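Local atomic coordinates of hemolysin-related protein (Vibrio cholerae serotype O1, PDB entry 6MLT), a protein that is a secreted protein of the biofilm matrix that binds metal ions and probably aids adhesion through a carbohydrate-recognising beta-prism domain of the lectin type. Residues Q308-A313 against Q430-K435; D327-N332 against M410-K415; S343-D348 against V383-K388. One frame throughout, in Å; residues are numbered along the deposited sequence.

Contact 1 (Q308-A313 against Q430-K435)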
# COMPACT_ATOMS: atom_id res chain seq x y z
N GLN A 308 27.59 -8.17 27.86
CA GLN A 308 27.41 -7.83 26.46
C GLN A 308 25.96 -7.44 26.17
O GLN A 308 25.04 -8.15 26.56
CB GLN A 308 27.83 -9.04 25.61
CG GLN A 308 27.32 -9.08 24.20
CD GLN A 308 27.82 -10.31 23.47
OE1 GLN A 308 28.57 -11.10 24.04
NE2 GLN A 308 27.40 -10.48 22.23
N GLN A 309 25.77 -6.30 25.50
CA GLN A 309 24.44 -5.84 25.13
C GLN A 309 24.44 -5.40 23.67
O GLN A 309 25.31 -4.62 23.25
CB GLN A 309 23.98 -4.68 26.03
CG GLN A 309 23.99 -5.03 27.51
CD GLN A 309 23.48 -3.91 28.39
OE1 GLN A 309 24.20 -3.39 29.24
NE2 GLN A 309 22.22 -3.52 28.19
N ARG A 310 23.47 -5.89 22.91
CA ARG A 310 23.42 -5.63 21.47
C ARG A 310 22.71 -4.32 21.19
O ARG A 310 21.64 -4.04 21.74
CB ARG A 310 22.70 -6.77 20.74
CG ARG A 310 22.62 -6.57 19.23
CD ARG A 310 21.89 -7.72 18.55
NE ARG A 310 20.46 -7.72 18.86
CZ ARG A 310 19.59 -8.62 18.41
NH1 ARG A 310 20.00 -9.60 17.61
NH2 ARG A 310 18.31 -8.54 18.75
N VAL A 311 23.29 -3.53 20.29
CA VAL A 311 22.74 -2.24 19.88
C VAL A 311 22.65 -2.26 18.36
O VAL A 311 23.68 -2.25 17.68
CB VAL A 311 23.59 -1.06 20.36
CG1 VAL A 311 23.04 0.26 19.83
CG2 VAL A 311 23.65 -1.03 21.87
N LEU A 312 21.43 -2.28 17.84
CA LEU A 312 21.21 -2.26 16.40
C LEU A 312 20.87 -0.85 15.96
O LEU A 312 20.15 -0.13 16.65
CB LEU A 312 20.07 -3.22 16.01
CG LEU A 312 20.28 -4.70 16.34
CD1 LEU A 312 19.03 -5.50 16.01
CD2 LEU A 312 21.49 -5.26 15.59
N ALA A 313 21.41 -0.45 14.81
CA ALA A 313 21.16 0.88 14.29
C ALA A 313 19.70 1.01 13.87
O ALA A 313 19.13 0.10 13.26
CB ALA A 313 22.08 1.17 13.11
N GLN A 430 32.16 -4.36 19.69
CA GLN A 430 32.23 -5.34 18.61
C GLN A 430 31.23 -4.90 17.56
O GLN A 430 30.11 -4.50 17.89
CB GLN A 430 31.92 -6.75 19.13
CG GLN A 430 31.85 -7.82 18.06
CD GLN A 430 31.58 -9.19 18.66
OE1 GLN A 430 30.72 -9.34 19.53
NE2 GLN A 430 32.32 -10.19 18.21
N PHE A 431 31.63 -4.98 16.29
CA PHE A 431 30.83 -4.47 15.20
C PHE A 431 30.08 -5.60 14.51
O PHE A 431 30.65 -6.66 14.25
CB PHE A 431 31.70 -3.72 14.19
CG PHE A 431 32.50 -2.62 14.81
CD1 PHE A 431 31.89 -1.43 15.16
CD2 PHE A 431 33.84 -2.79 15.08
CE1 PHE A 431 32.62 -0.42 15.76
CE2 PHE A 431 34.58 -1.78 15.68
CZ PHE A 431 33.97 -0.60 16.01
N LEU A 432 28.81 -5.34 14.20
CA LEU A 432 27.92 -6.30 13.54
C LEU A 432 27.62 -5.80 12.13
O LEU A 432 27.23 -4.64 11.95
CB LEU A 432 26.63 -6.46 14.34
CG LEU A 432 26.79 -6.66 15.84
CD1 LEU A 432 25.45 -6.61 16.55
CD2 LEU A 432 27.50 -7.97 16.12
N VAL A 433 27.77 -6.69 11.15
CA VAL A 433 27.64 -6.34 9.74
C VAL A 433 26.73 -7.35 9.05
O VAL A 433 26.46 -8.43 9.56
CB VAL A 433 29.00 -6.28 9.03
CG1 VAL A 433 29.90 -5.22 9.68
CG2 VAL A 433 29.68 -7.64 9.05
N GLY A 434 26.28 -6.98 7.85
CA GLY A 434 25.44 -7.85 7.04
C GLY A 434 25.46 -7.45 5.58
O GLY A 434 25.72 -6.30 5.23
N LYS A 435 25.16 -8.43 4.72
CA LYS A 435 25.19 -8.19 3.29
C LYS A 435 24.06 -7.25 2.87
O LYS A 435 22.93 -7.37 3.33
CB LYS A 435 25.07 -9.52 2.53
O HOH W 1 30.52 -11.43 21.18
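The guanidinium group of Arg310 has Leu312 CD1 over one face, 3.8 Å above the plane and displaced from the centre toward the periphery, while farther back the aliphatic stem of the same arginine meets Leu432. That meeting is made at Arg310 CG, 3.9 Å from Leu432 CD1, where the two side chains lie roughly perpendicular. CG lies opposite the backbone N (chi1 -179°), and a bend at chi3 (69°) turns the charged end off the line of the stem. Leu312 uses both branches: CD1 covers the guanidinium and CD2 approaches Leu432 CD1 at 4.3 Å. A second pair of flat groups, the amides of Gln308 and Gln430, stays too far apart for a direct bond. A water donates to Gln430 OE1 over 2.7 Å, but its link to Gln308 OE1, at 3.5 Å, is weak. Gln430 is held chiefly by other neighbours: its NE2 bonds to Ser297 O, and its OE1 also accepts from Asn411 ND2. Asn411 belongs to strand 405-413, which runs between the two segments and pairs with both, so these side chains reach across an intervening strand. Such next-but-one contacts are made on the face of a sheet, here the outward face of a four-stranded antiparallel wall of the beta-prism.

Contact 2 (D327-N332 against M410-K415)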
# COMPACT_ATOMS: atom_id res chain seq x y z
N ASP A 327 31.61 7.13 26.05
CA ASP A 327 30.84 6.96 27.27
C ASP A 327 29.62 6.08 27.11
O ASP A 327 29.32 5.28 28.01
CB ASP A 327 30.43 8.32 27.82
CG ASP A 327 31.63 9.17 28.17
OD1 ASP A 327 32.47 8.69 28.97
OD2 ASP A 327 31.77 10.27 27.61
N ALA A 328 28.89 6.19 26.00
CA ALA A 328 27.69 5.40 25.84
C ALA A 328 27.34 5.30 24.36
O ALA A 328 27.66 6.18 23.57
CB ALA A 328 26.51 5.99 26.62
N ILE A 329 26.68 4.20 24.01
CA ILE A 329 26.27 3.92 22.64
C ILE A 329 24.85 3.39 22.68
O ILE A 329 24.51 2.56 23.52
CB ILE A 329 27.21 2.90 21.96
CG1 ILE A 329 28.63 3.45 21.90
CG2 ILE A 329 26.71 2.57 20.56
CD1 ILE A 329 29.66 2.41 21.47
N GLY A 330 24.01 3.87 21.76
CA GLY A 330 22.64 3.38 21.69
C GLY A 330 22.07 3.61 20.31
O GLY A 330 22.66 4.28 19.47
N ALA A 331 20.88 3.03 20.09
CA ALA A 331 20.18 3.28 18.83
C ALA A 331 19.71 4.73 18.76
O ALA A 331 19.65 5.31 17.67
CB ALA A 331 19.00 2.32 18.68
N ASN A 332 19.39 5.32 19.90
CA ASN A 332 19.01 6.72 19.99
C ASN A 332 19.41 7.23 21.37
O ASN A 332 19.86 6.47 22.22
CB ASN A 332 17.50 6.89 19.75
CG ASN A 332 16.68 6.03 20.67
OD1 ASN A 332 16.65 6.26 21.88
ND2 ASN A 332 16.00 5.04 20.11
N MET A 410 26.21 -2.78 16.94
CA MET A 410 27.38 -3.09 17.77
C MET A 410 26.94 -3.87 19.00
O MET A 410 25.83 -3.68 19.50
CB MET A 410 28.11 -1.81 18.22
CG MET A 410 28.60 -0.91 17.09
SD MET A 410 29.35 0.62 17.71
CE MET A 410 30.69 -0.01 18.71
N ASN A 411 27.82 -4.74 19.48
CA ASN A 411 27.74 -5.23 20.84
C ASN A 411 28.57 -4.31 21.72
O ASN A 411 29.67 -3.90 21.34
CB ASN A 411 28.23 -6.67 20.95
CG ASN A 411 27.28 -7.67 20.31
OD1 ASN A 411 26.06 -7.50 20.34
ND2 ASN A 411 27.84 -8.72 19.72
N VAL A 412 28.02 -3.95 22.88
CA VAL A 412 28.61 -2.94 23.75
C VAL A 412 28.74 -3.52 25.15
O VAL A 412 27.78 -4.09 25.69
CB VAL A 412 27.76 -1.66 23.77
CG1 VAL A 412 28.38 -0.59 24.66
CG2 VAL A 412 27.58 -1.12 22.35
N TRP A 413 29.92 -3.39 25.74
CA TRP A 413 30.19 -3.79 27.12
C TRP A 413 30.45 -2.53 27.94
O TRP A 413 31.31 -1.72 27.56
CB TRP A 413 31.41 -4.70 27.22
CG TRP A 413 31.27 -6.11 26.69
CD1 TRP A 413 31.19 -7.26 27.42
CD2 TRP A 413 31.24 -6.51 25.31
NE1 TRP A 413 31.10 -8.35 26.59
CE2 TRP A 413 31.13 -7.92 25.29
CE3 TRP A 413 31.30 -5.82 24.10
CZ2 TRP A 413 31.07 -8.64 24.10
CZ3 TRP A 413 31.24 -6.54 22.93
CH2 TRP A 413 31.13 -7.93 22.93
N SER A 414 29.76 -2.39 29.06
CA SER A 414 30.01 -1.29 29.98
C SER A 414 29.93 -1.81 31.41
O SER A 414 28.89 -2.32 31.83
CB SER A 414 29.01 -0.14 29.79
OG SER A 414 29.29 0.92 30.70
N LYS A 415 31.02 -1.67 32.15
CA LYS A 415 31.07 -2.10 33.54
C LYS A 415 30.38 -1.09 34.44
O LYS A 415 30.57 0.13 34.30
CB LYS A 415 32.52 -2.28 33.98
CG LYS A 415 32.68 -2.78 35.41
CD LYS A 415 34.15 -2.92 35.77
CE LYS A 415 34.34 -3.31 37.23
NZ LYS A 415 35.76 -3.61 37.54
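Met410 O takes a probable hydrogen bond from Val311 N of the adjoining strand 309-312, a pairing between neighbouring strands of the sheet whose Met410 and Val412 side chains reach over to Ile329. Ile329 pairs through its backbone with Ile337 in a second sheet. Its CA stands 7.3 Å from Val412 CA, and the contacts across the gap are apolar. Two branches of Ile329 share the work. The longer one has CG1 beside the backbone N (chi1 -61°) and then runs on extended, carrying CD1 to within 3.8 Å of Met410 CE, with Met410 SD slightly farther from the same methyl at 4.2 Å. Met410 presents this end because its chain folds at the last torsion (chi3 60°), and it passes the isoleucine nearly square-on. Nearer the backbone, Val412 CG2 settles against the root of the isoleucine, 4.1 Å from Ile329 CB, and is 4.2 Å from Ile329 CG2 as well. Just before Ile329, Asp327 and Ala328 both face Arg321 in a classic beta bulge; Ala328 directs its CB away from the interface. Leu318 and Phe431 also touch Met410, while Val311 supports Val412, extending the apolar region. All three touching residues are buried, and since none offers a side-chain hydrogen-bonding group to another, the sheets are joined here by dispersion forces and the exclusion of water.

Contact 3 (S343-D348 against V383-K388)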
# COMPACT_ATOMS: atom_id res chain seq x y z
N SER A 343 29.05 14.36 25.36
CA SER A 343 28.14 15.06 24.46
C SER A 343 27.69 14.10 23.36
O SER A 343 28.31 13.07 23.10
CB SER A 343 28.80 16.32 23.87
OG SER A 343 30.04 16.04 23.24
N LEU A 344 26.56 14.45 22.75
CA LEU A 344 25.86 13.55 21.85
C LEU A 344 26.27 13.78 20.40
O LEU A 344 26.34 14.91 19.93
CB LEU A 344 24.35 13.75 21.99
CG LEU A 344 23.46 12.92 21.07
CD1 LEU A 344 23.57 11.45 21.42
CD2 LEU A 344 22.00 13.40 21.15
N SER A 345 26.52 12.68 19.69
CA SER A 345 26.69 12.73 18.24
C SER A 345 25.99 11.53 17.63
O SER A 345 25.53 10.63 18.34
CB SER A 345 28.18 12.78 17.85
OG SER A 345 28.84 11.58 18.18
N THR A 346 25.89 11.54 16.31
CA THR A 346 25.27 10.44 15.58
C THR A 346 26.23 9.97 14.49
O THR A 346 27.09 10.72 14.02
CB THR A 346 23.93 10.85 14.96
OG1 THR A 346 24.12 11.95 14.06
CG2 THR A 346 22.94 11.26 16.04
N ILE A 347 26.08 8.70 14.12
CA ILE A 347 26.84 8.09 13.04
C ILE A 347 25.85 7.52 12.04
O ILE A 347 24.94 6.78 12.43
CB ILE A 347 27.78 6.98 13.54
CG1 ILE A 347 28.60 7.46 14.75
CG2 ILE A 347 28.69 6.52 12.41
CD1 ILE A 347 29.55 8.61 14.45
N ASP A 348 26.01 7.87 10.76
CA ASP A 348 25.24 7.26 9.69
C ASP A 348 25.90 5.93 9.34
O ASP A 348 26.89 5.88 8.60
CB ASP A 348 25.18 8.19 8.48
CG ASP A 348 24.35 7.62 7.34
OD1 ASP A 348 24.01 6.42 7.38
OD2 ASP A 348 24.03 8.40 6.42
N VAL A 383 34.77 10.51 11.07
CA VAL A 383 33.95 10.93 12.20
C VAL A 383 34.52 10.27 13.44
O VAL A 383 34.63 9.04 13.49
CB VAL A 383 32.47 10.53 12.00
CG1 VAL A 383 31.64 10.98 13.20
CG2 VAL A 383 31.93 11.13 10.72
N THR A 384 34.89 11.07 14.43
CA THR A 384 35.56 10.56 15.61
C THR A 384 34.74 10.83 16.86
O THR A 384 34.04 11.84 16.96
CB THR A 384 36.96 11.17 15.77
OG1 THR A 384 36.83 12.56 16.07
CG2 THR A 384 37.77 10.99 14.48
N VAL A 385 34.84 9.91 17.81
CA VAL A 385 34.26 10.05 19.14
C VAL A 385 35.33 9.63 20.15
O VAL A 385 36.04 8.64 19.93
CB VAL A 385 32.98 9.22 19.31
CG1 VAL A 385 31.86 9.78 18.43
CG2 VAL A 385 33.24 7.76 18.96
N GLY A 386 35.45 10.38 21.23
CA GLY A 386 36.52 10.18 22.17
C GLY A 386 37.82 10.77 21.64
O GLY A 386 37.84 11.54 20.67
N SER A 387 38.92 10.36 22.27
CA SER A 387 40.22 10.93 21.94
C SER A 387 41.34 9.96 22.27
O SER A 387 41.38 9.40 23.37
CB SER A 387 40.45 12.24 22.70
OG SER A 387 41.74 12.75 22.41
N LYS A 388 42.25 9.78 21.31
CA LYS A 388 43.46 8.99 21.56
C LYS A 388 44.33 9.62 22.63
O LYS A 388 45.12 8.93 23.28
CB LYS A 388 44.26 8.86 20.26
CG LYS A 388 43.71 7.85 19.27
CD LYS A 388 44.49 7.89 17.96
CE LYS A 388 44.86 6.49 17.47
NZ LYS A 388 46.14 6.00 18.07
O HOH W 2 31.44 12.83 16.25
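Ile347 lays its CD1 methyl against Val383 CG1 at 3.4 Å, closer than two methyl carbons normally come, and the two side chains run alongside each other with opposite headings. The CB of Ile347 does not point straight at the other strand; it is the end of the chain that closes the distance, turned by two successive bends (chi1 -48°, chi2 -64°). Val383, by contrast, directs its CB toward the facing strand and touches Ile347 with CG1, the branch opposite its own backbone N. Phe375 and Val352 also pack on Ile347, and Leu377 on Val383, so other apolar side chains adjoin the pair. Two residues along each strand the pattern repeats in a more polar form, with Ser345 opposite Val385, CA to CA 8.1 Å. The strands thus run past each other in opposite senses, yet too far apart for backbone pairing. Each is an outermost strand of its own four-stranded antiparallel sheet: 343-348 bonds to strand 317-322, and 382-386 to strand 370-377. They meet where two of the three walls of the beta-prism adjoin, here through side chains alone. Within this seam Ser345 OG approaches Val385 CG1 at 3.5 Å, a hydroxyl against a methyl and not a bond. Ile320 touches Val385 as well as Ile347, joining the two levels of the seam. A water sits beside the serine, which is partly exposed where Ile347 is buried: it donates to Thr384 O at 2.9 Å, whereas its link to Ser345 OG is weak, at 3.5 Å.

In the fold
The three contacts show how one beta-prism is held together at different levels. Contact 1 lies within one sheet, contact 2 joins that sheet to a second, and contact 3 joins the second to the third. Along the chain they are nested, contact 3 inside the loop closed by contact 2 and contact 2 inside that closed by contact 1. Contacts 1 and 2 touch, their centres about 10 Å apart, and Gln430 O is 2.8 Å from Asn411 N in a probable hydrogen bond. Contact 3 lies about 13 Å from contact 2 and 17 Å from contact 1, centre to centre. All three lie away from the calcium and sodium sites.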